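Local coordinates for protein 3',5'-cyclic-nucleotide phosphodiesterase 1 (Saccharomyces cerevisiae, PDB 4OJV) that is a class-II phosphodiesterase of the metallo-beta-lactamase type that holds a pair of zinc ions in a shared metal site, at residues P208-G216 with D244-E254; D123-L131 with V223-R231. All blocks are in the same frame, centred on the assembly; numbering follows the deposited sequence.

Contact 1. Residues P208-G216 with D244-E254. With ZN (zinc ion), chain D; ZN (zinc ion), chain E.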
# COMPACT_ATOMS: atom_id res chain seq x y z
N PRO A 208 -4.97 0.03 -26.31
CA PRO A 208 -3.80 0.45 -25.54
C PRO A 208 -2.69 1.04 -26.41
O PRO A 208 -2.45 0.56 -27.52
CB PRO A 208 -3.32 -0.86 -24.91
CG PRO A 208 -3.66 -1.89 -25.94
CD PRO A 208 -4.91 -1.41 -26.64
N PHE A 209 -2.03 2.08 -25.89
CA PHE A 209 -0.93 2.75 -26.58
C PHE A 209 0.24 2.90 -25.63
O PHE A 209 0.06 3.30 -24.48
CB PHE A 209 -1.39 4.13 -27.05
CG PHE A 209 -2.39 4.07 -28.17
CD1 PHE A 209 -3.74 3.88 -27.89
CD2 PHE A 209 -1.99 4.19 -29.50
CE1 PHE A 209 -4.67 3.80 -28.92
CE2 PHE A 209 -2.92 4.12 -30.53
CZ PHE A 209 -4.26 3.92 -30.23
N LYS A 210 1.43 2.61 -26.13
CA LYS A 210 2.63 2.75 -25.33
C LYS A 210 3.09 4.22 -25.29
O LYS A 210 3.01 4.93 -26.29
CB LYS A 210 3.72 1.86 -25.91
CG LYS A 210 4.92 1.66 -25.01
CD LYS A 210 5.91 0.68 -25.63
CE LYS A 210 6.69 1.32 -26.77
NZ LYS A 210 7.65 0.37 -27.40
N VAL A 211 3.56 4.65 -24.13
CA VAL A 211 4.10 6.00 -23.94
C VAL A 211 5.41 5.92 -23.14
O VAL A 211 5.75 4.86 -22.61
CB VAL A 211 3.09 6.97 -23.27
CG1 VAL A 211 1.82 7.13 -24.10
CG2 VAL A 211 2.76 6.54 -21.84
N HIS A 212 6.14 7.04 -23.07
CA HIS A 212 7.38 7.11 -22.29
C HIS A 212 7.15 7.54 -20.87
O HIS A 212 6.33 8.42 -20.60
CB HIS A 212 8.37 8.08 -22.92
CG HIS A 212 8.83 7.69 -24.30
ND1 HIS A 212 9.59 6.62 -24.56
CD2 HIS A 212 8.59 8.31 -25.51
CE1 HIS A 212 9.84 6.56 -25.88
NE2 HIS A 212 9.23 7.59 -26.46
N HIS A 213 7.95 6.98 -19.96
CA HIS A 213 7.86 7.27 -18.52
C HIS A 213 9.24 7.24 -17.90
O HIS A 213 9.48 6.63 -16.85
CB HIS A 213 6.84 6.31 -17.88
CG HIS A 213 6.73 6.39 -16.36
ND1 HIS A 213 6.85 7.54 -15.67
CD2 HIS A 213 6.50 5.39 -15.43
CE1 HIS A 213 6.71 7.28 -14.35
NE2 HIS A 213 6.48 5.97 -14.20
N GLY A 214 10.19 7.90 -18.56
CA GLY A 214 11.53 8.08 -18.01
C GLY A 214 12.48 6.98 -18.40
O GLY A 214 12.25 6.25 -19.37
N ILE A 215 13.56 6.85 -17.64
CA ILE A 215 14.62 5.89 -17.95
C ILE A 215 15.12 5.25 -16.66
O ILE A 215 14.98 5.83 -15.58
CB ILE A 215 15.81 6.53 -18.72
CG1 ILE A 215 16.45 7.65 -17.90
CG2 ILE A 215 15.37 7.03 -20.10
CD1 ILE A 215 17.74 8.20 -18.46
N GLY A 216 15.71 4.07 -16.79
CA GLY A 216 16.29 3.40 -15.64
C GLY A 216 17.40 4.21 -14.99
O GLY A 216 18.23 4.79 -15.70
N ASP A 244 1.45 6.82 -15.90
CA ASP A 244 2.46 7.87 -15.71
C ASP A 244 3.14 8.13 -17.05
O ASP A 244 3.34 7.20 -17.84
CB ASP A 244 3.55 7.47 -14.68
CG ASP A 244 3.02 7.04 -13.28
OD1 ASP A 244 1.76 7.16 -13.13
OD2 ASP A 244 3.90 6.53 -12.39
N VAL A 245 3.53 9.37 -17.30
CA VAL A 245 4.02 9.74 -18.63
C VAL A 245 4.84 11.02 -18.55
O VAL A 245 4.61 11.89 -17.71
CB VAL A 245 2.83 9.89 -19.63
CG1 VAL A 245 1.92 11.05 -19.23
CG2 VAL A 245 3.32 10.05 -21.07
N GLU A 246 5.82 11.12 -19.46
CA GLU A 246 6.57 12.35 -19.71
C GLU A 246 6.51 12.68 -21.20
O GLU A 246 6.22 11.82 -22.03
CB GLU A 246 8.02 12.19 -19.24
CG GLU A 246 8.78 11.11 -19.98
CD GLU A 246 10.24 11.05 -19.62
OE1 GLU A 246 10.94 10.21 -20.21
OE2 GLU A 246 10.69 11.84 -18.75
N GLN A 247 6.79 13.94 -21.52
CA GLN A 247 6.91 14.37 -22.91
C GLN A 247 7.96 13.54 -23.66
O GLN A 247 8.95 13.11 -23.07
CB GLN A 247 7.27 15.87 -22.95
CG GLN A 247 7.57 16.46 -24.33
CD GLN A 247 8.14 17.87 -24.27
OE1 GLN A 247 7.80 18.72 -25.09
NE2 GLN A 247 9.03 18.12 -23.31
N ASP A 248 7.73 13.31 -24.95
CA ASP A 248 8.73 12.67 -25.81
C ASP A 248 9.92 13.59 -26.10
O ASP A 248 9.77 14.81 -26.12
CB ASP A 248 8.11 12.25 -27.13
CG ASP A 248 6.93 11.31 -26.96
OD1 ASP A 248 7.00 10.39 -26.12
OD2 ASP A 248 5.95 11.49 -27.69
N ARG A 249 11.08 13.00 -26.34
CA ARG A 249 12.27 13.75 -26.74
C ARG A 249 12.40 13.74 -28.26
O ARG A 249 12.58 12.68 -28.87
CB ARG A 249 13.54 13.19 -26.08
CG ARG A 249 13.46 12.97 -24.58
CD ARG A 249 13.44 14.28 -23.80
NE ARG A 249 13.23 14.05 -22.37
CZ ARG A 249 13.20 15.01 -21.44
NH1 ARG A 249 13.36 16.28 -21.78
NH2 ARG A 249 13.00 14.69 -20.17
N ARG A 250 12.30 14.93 -28.85
CA ARG A 250 12.33 15.19 -30.30
C ARG A 250 13.04 14.14 -31.18
O ARG A 250 12.40 13.49 -32.02
CB ARG A 250 12.93 16.58 -30.56
CG ARG A 250 13.12 16.94 -32.03
CD ARG A 250 14.32 17.86 -32.20
NE ARG A 250 14.67 18.05 -33.60
CZ ARG A 250 15.79 18.63 -34.03
NH1 ARG A 250 16.69 19.08 -33.16
NH2 ARG A 250 16.02 18.76 -35.33
N GLU A 251 14.35 13.99 -31.00
CA GLU A 251 15.16 13.18 -31.90
C GLU A 251 15.48 11.79 -31.35
O GLU A 251 15.44 10.80 -32.08
CB GLU A 251 16.46 13.93 -32.25
CG GLU A 251 17.30 13.27 -33.34
CD GLU A 251 18.65 13.93 -33.52
OE1 GLU A 251 18.69 15.12 -33.92
OE2 GLU A 251 19.68 13.27 -33.27
N SER A 252 15.79 11.73 -30.05
CA SER A 252 16.30 10.51 -29.44
C SER A 252 15.29 9.37 -29.31
O SER A 252 15.67 8.24 -28.98
CB SER A 252 16.92 10.82 -28.07
OG SER A 252 15.98 11.42 -27.20
N GLU A 253 14.01 9.64 -29.58
CA GLU A 253 12.98 8.62 -29.43
C GLU A 253 11.73 8.83 -30.30
O GLU A 253 11.52 9.89 -30.88
CB GLU A 253 12.58 8.48 -27.96
CG GLU A 253 11.91 9.72 -27.39
CD GLU A 253 11.82 9.70 -25.88
OE1 GLU A 253 11.32 10.69 -25.32
OE2 GLU A 253 12.24 8.70 -25.24
N GLU A 254 10.91 7.78 -30.35
CA GLU A 254 9.65 7.76 -31.08
C GLU A 254 8.67 8.77 -30.48
O GLU A 254 8.59 8.91 -29.25
CB GLU A 254 9.06 6.35 -30.99
CG GLU A 254 8.09 5.96 -32.09
CD GLU A 254 7.74 4.48 -32.08
OE1 GLU A 254 6.70 4.11 -32.66
OE2 GLU A 254 8.51 3.68 -31.49
ZN ZN D . 5.63 5.13 -12.43
ZN ZN E . 3.16 6.18 -10.46
O HOH W 1 9.13 2.75 -28.72
O HOH W 2 5.55 9.73 -23.86
O HOH W 3 11.62 7.75 -21.72
O HOH W 4 4.76 4.99 -10.73
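His-213 and Asp-244 meet at the zinc ions, the tight inner end of the contact. Their side chains run alongside each other in the same direction, imidazole and carboxylate roughly perpendicular. His-213 CG lies anti to the backbone N (chi1 174°), which carries NE2 to 2.1 Å from the zinc ion of chain D; ND1 is hydrogen-bonded to Gly-293 O, so both ring nitrogens are held, which fixes the rotation of the ring. Asp-244 OD2 bridges the metals, 2.2 Å from that zinc ion and 2.1 Å from the one of chain E. Just outside, Glu-246 N donates to His-212 O (3.0 Å, nearly straight at 163°), and Val-211 CG2 presses on Val-245 CG2 at 3.6 Å, with Leu-257 of helix 256-267 touching both valines. This is the metallo-beta-lactamase arrangement, in which metal ligands gather at strand ends and in the loops that follow them; here the end of strand 204-215 meets the loop after strand 238-242. Farther out, the His-212 ring is clasped by that loop: Glu-253 stacks its carboxylate on one face, the planes 10° apart, while His-212 NE2 donates in the ring plane to a lone pair of Glu-254 O at 3.2 Å. Not all of the contact is so tight: beside His-213, Gly-214 N makes a weak bond to Glu-246 OE1 (2.9 Å), and a water joins His-212 N to Glu-246 O and Asp-248 OD1, while Asp-248 OD2 accepts from Leu-257 N. On the solvent side, Lys-210 NZ and Glu-254 OE2 are joined through a second water.

Contact 2. Residues D123-L131 with V223-R231. With ZN (zinc ion), chain D.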
# COMPACT_ATOMS: atom_id res chain seq x y z
N ASP A 123 -11.27 -7.77 -14.28
CA ASP A 123 -10.20 -7.46 -15.20
C ASP A 123 -9.48 -6.21 -14.71
O ASP A 123 -10.13 -5.21 -14.39
CB ASP A 123 -10.73 -7.18 -16.62
CG ASP A 123 -11.40 -8.39 -17.29
OD1 ASP A 123 -10.70 -9.31 -17.73
OD2 ASP A 123 -12.63 -8.35 -17.43
N TYR A 124 -8.16 -6.27 -14.69
CA TYR A 124 -7.31 -5.10 -14.47
C TYR A 124 -6.59 -4.77 -15.77
O TYR A 124 -6.09 -5.68 -16.44
CB TYR A 124 -6.24 -5.39 -13.43
CG TYR A 124 -6.68 -5.62 -12.01
CD1 TYR A 124 -7.21 -6.84 -11.61
CD2 TYR A 124 -6.52 -4.62 -11.05
CE1 TYR A 124 -7.59 -7.06 -10.29
CE2 TYR A 124 -6.88 -4.83 -9.73
CZ TYR A 124 -7.42 -6.05 -9.36
OH TYR A 124 -7.76 -6.30 -8.05
N TYR A 125 -6.51 -3.48 -16.09
CA TYR A 125 -5.69 -2.99 -17.19
C TYR A 125 -4.57 -2.18 -16.57
O TYR A 125 -4.80 -1.08 -16.07
CB TYR A 125 -6.54 -2.18 -18.18
CG TYR A 125 -7.55 -3.06 -18.87
CD1 TYR A 125 -8.81 -3.29 -18.31
CD2 TYR A 125 -7.23 -3.72 -20.06
CE1 TYR A 125 -9.73 -4.12 -18.93
CE2 TYR A 125 -8.14 -4.56 -20.67
CZ TYR A 125 -9.38 -4.76 -20.10
OH TYR A 125 -10.29 -5.59 -20.71
N ILE A 126 -3.37 -2.74 -16.57
CA ILE A 126 -2.24 -2.15 -15.85
C ILE A 126 -1.41 -1.33 -16.83
O ILE A 126 -1.12 -1.79 -17.94
CB ILE A 126 -1.39 -3.25 -15.16
CG1 ILE A 126 -2.26 -4.09 -14.21
CG2 ILE A 126 -0.20 -2.63 -14.42
CD1 ILE A 126 -2.94 -3.33 -13.08
N THR A 127 -1.04 -0.12 -16.41
CA THR A 127 -0.32 0.78 -17.31
C THR A 127 1.19 0.54 -17.31
O THR A 127 1.85 0.65 -18.33
CB THR A 127 -0.60 2.26 -16.97
OG1 THR A 127 -0.09 2.57 -15.66
CG2 THR A 127 -2.11 2.57 -17.07
N HIS A 128 1.72 0.24 -16.13
CA HIS A 128 3.14 -0.08 -15.96
C HIS A 128 3.31 -0.73 -14.62
O HIS A 128 2.45 -0.58 -13.75
CB HIS A 128 4.06 1.13 -16.18
CG HIS A 128 3.96 2.21 -15.12
ND1 HIS A 128 2.83 2.92 -14.86
CD2 HIS A 128 4.95 2.72 -14.28
CE1 HIS A 128 3.09 3.85 -13.90
NE2 HIS A 128 4.39 3.73 -13.55
N PRO A 129 4.41 -1.48 -14.42
CA PRO A 129 4.53 -2.32 -13.23
C PRO A 129 5.24 -1.67 -12.04
O PRO A 129 5.59 -2.36 -11.09
CB PRO A 129 5.31 -3.52 -13.75
CG PRO A 129 6.25 -2.90 -14.74
CD PRO A 129 5.44 -1.82 -15.42
N HIS A 130 5.39 -0.34 -12.04
CA HIS A 130 5.88 0.32 -10.82
C HIS A 130 4.99 -0.03 -9.66
O HIS A 130 3.76 -0.13 -9.79
CB HIS A 130 5.93 1.84 -10.95
CG HIS A 130 7.16 2.37 -11.65
ND1 HIS A 130 7.19 3.62 -12.20
CD2 HIS A 130 8.41 1.81 -11.83
CE1 HIS A 130 8.42 3.82 -12.72
NE2 HIS A 130 9.15 2.70 -12.51
N LEU A 131 5.62 -0.23 -8.50
CA LEU A 131 4.92 -0.80 -7.36
C LEU A 131 3.64 -0.04 -6.96
O LEU A 131 2.66 -0.67 -6.55
CB LEU A 131 5.89 -0.98 -6.18
CG LEU A 131 5.39 -1.84 -5.00
CD1 LEU A 131 6.54 -2.67 -4.42
CD2 LEU A 131 4.75 -0.98 -3.93
N VAL A 223 11.79 3.46 -19.80
CA VAL A 223 10.74 2.93 -18.93
C VAL A 223 9.43 3.30 -19.59
O VAL A 223 9.12 4.47 -19.74
CB VAL A 223 10.83 3.55 -17.51
CG1 VAL A 223 9.62 3.16 -16.66
CG2 VAL A 223 12.14 3.15 -16.84
N TYR A 224 8.66 2.29 -19.99
CA TYR A 224 7.42 2.53 -20.72
C TYR A 224 6.20 2.54 -19.83
O TYR A 224 6.18 1.97 -18.73
CB TYR A 224 7.24 1.50 -21.83
CG TYR A 224 8.30 1.60 -22.90
CD1 TYR A 224 8.40 2.73 -23.69
CD2 TYR A 224 9.20 0.55 -23.12
CE1 TYR A 224 9.37 2.83 -24.69
CE2 TYR A 224 10.17 0.63 -24.11
CZ TYR A 224 10.25 1.77 -24.88
OH TYR A 224 11.22 1.86 -25.85
N SER A 225 5.16 3.18 -20.33
CA SER A 225 3.86 3.19 -19.70
C SER A 225 2.80 3.01 -20.78
O SER A 225 3.13 2.73 -21.94
CB SER A 225 3.71 4.48 -18.89
OG SER A 225 2.50 4.53 -18.15
N THR A 226 1.52 3.15 -20.40
CA THR A 226 0.42 2.87 -21.31
C THR A 226 -0.68 3.89 -21.11
O THR A 226 -0.96 4.29 -19.98
CB THR A 226 -0.17 1.47 -21.02
OG1 THR A 226 0.88 0.52 -20.82
CG2 THR A 226 -1.09 0.98 -22.15
N PHE A 227 -1.30 4.29 -22.22
CA PHE A 227 -2.58 4.99 -22.22
C PHE A 227 -3.64 4.01 -22.71
O PHE A 227 -3.41 3.28 -23.70
CB PHE A 227 -2.55 6.15 -23.21
CG PHE A 227 -1.83 7.40 -22.73
CD1 PHE A 227 -1.05 7.45 -21.57
CD2 PHE A 227 -1.92 8.56 -23.50
CE1 PHE A 227 -0.41 8.63 -21.19
CE2 PHE A 227 -1.28 9.73 -23.13
CZ PHE A 227 -0.53 9.77 -21.98
N TYR A 228 -4.78 3.97 -22.04
CA TYR A 228 -5.90 3.13 -22.46
C TYR A 228 -7.07 3.97 -22.92
O TYR A 228 -7.55 4.84 -22.19
CB TYR A 228 -6.36 2.25 -21.30
CG TYR A 228 -5.44 1.12 -20.95
CD1 TYR A 228 -5.41 -0.04 -21.72
CD2 TYR A 228 -4.61 1.18 -19.83
CE1 TYR A 228 -4.58 -1.10 -21.40
CE2 TYR A 228 -3.77 0.13 -19.50
CZ TYR A 228 -3.76 -1.01 -20.29
OH TYR A 228 -2.94 -2.08 -20.00
N ILE A 229 -7.56 3.68 -24.13
CA ILE A 229 -8.85 4.20 -24.58
C ILE A 229 -9.92 3.14 -24.32
O ILE A 229 -9.76 1.98 -24.72
CB ILE A 229 -8.87 4.55 -26.08
CG1 ILE A 229 -7.70 5.49 -26.42
CG2 ILE A 229 -10.22 5.15 -26.48
CD1 ILE A 229 -7.56 5.80 -27.90
N PHE A 230 -11.00 3.53 -23.64
CA PHE A 230 -12.18 2.69 -23.52
C PHE A 230 -13.30 3.32 -24.32
O PHE A 230 -13.63 4.48 -24.10
CB PHE A 230 -12.60 2.49 -22.05
CG PHE A 230 -11.58 1.75 -21.24
CD1 PHE A 230 -10.54 2.42 -20.60
CD2 PHE A 230 -11.61 0.35 -21.17
CE1 PHE A 230 -9.59 1.72 -19.87
CE2 PHE A 230 -10.66 -0.35 -20.44
CZ PHE A 230 -9.65 0.34 -19.80
N ARG A 231 -13.87 2.55 -25.24
CA ARG A 231 -14.94 3.05 -26.11
C ARG A 231 -16.20 2.23 -25.93
O ARG A 231 -16.19 1.01 -26.11
CB ARG A 231 -14.50 3.03 -27.57
CG ARG A 231 -15.62 3.41 -28.54
CD ARG A 231 -15.09 3.66 -29.95
NE ARG A 231 -14.42 2.48 -30.47
CZ ARG A 231 -13.39 2.49 -31.30
NH1 ARG A 231 -12.89 3.65 -31.73
NH2 ARG A 231 -12.86 1.34 -31.70
ZN ZN D . 5.63 5.13 -12.43
O HOH W 5 0.74 -2.10 -19.98
O HOH W 4 4.76 4.99 -10.73
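Three aromatic rings, Tyr-125, Tyr-228 and Phe-230, interlock in T-shaped pairs. The edge of Tyr-125 points at the face of Tyr-228 (ring centroids 5.7 Å apart, planes at 70°), and the edge of Phe-230 at the face of Tyr-125 (centroids 5.5 Å apart, planes nearly perpendicular). Tyr-125 CB also sits over the Tyr-228 ring, 3.7 Å from CZ, in a CH-pi contact, while Thr-226 CG2 covers the opposite face. Hydrogen bonds join two hydroxyls to successive carbonyls. Tyr-228 OH donates to Ile-126 O at 2.8 Å from well above the carbonyl plane (53° out of it). Thr-226, its OG1 turned anti to the carbonyl carbon (chi1 -44°), donates to Thr-127 O at 2.7 Å; His-160 NE2 grips the same oxygen, and a water ties Ile-126 O to Thr-226 OG1. Metal bonds hold the end nearest the zinc ion of chain D. His-128 NE2 lies 2.2 Å from it, the ring's rotation fixed by ND1, which donates in the ring plane to Thr-127 OG1 (3.0 Å). His-130 reaches this ion through ND1, also at 2.2 Å, and its CE1 leans loosely on Val-223 CG1. These histidines open the His-X-His-X-Asp-His signature of the metallo-beta-lactamase fold; Asp-132 and His-133 serve the second zinc ion. The residues leaving strand 121-125 run alongside strand 222-232, nearly antiparallel to it, and that strand is flanked in its own sheet by strands 204-215 and 238-242. Helix 159-169 touches Ile-126 and Thr-226, and Leu-173 of the second subunit packs on Pro-129 and His-130.

From the N terminus, the chain reaches residues 123-131 at the end of strand 121-125 in the eight-stranded sheet, and contact 2 closes a long loop when strand 222-232 of the seven-stranded sheet arrives 91 residues later. Before that closure residues 208-216 have passed; contact 1 closes its own shorter loop, 27 residues between its segments, only when 244-254 follow. The two loops therefore cross. Contact 2 ties one sheet to the other, contact 1 binds the second sheet to the loop before helix 256-267, and the antiparallel neighbours 204-215 and 222-232 join the two contacts directly. Both converge on the zinc ion of chain D, each supplying two of its four protein ligands.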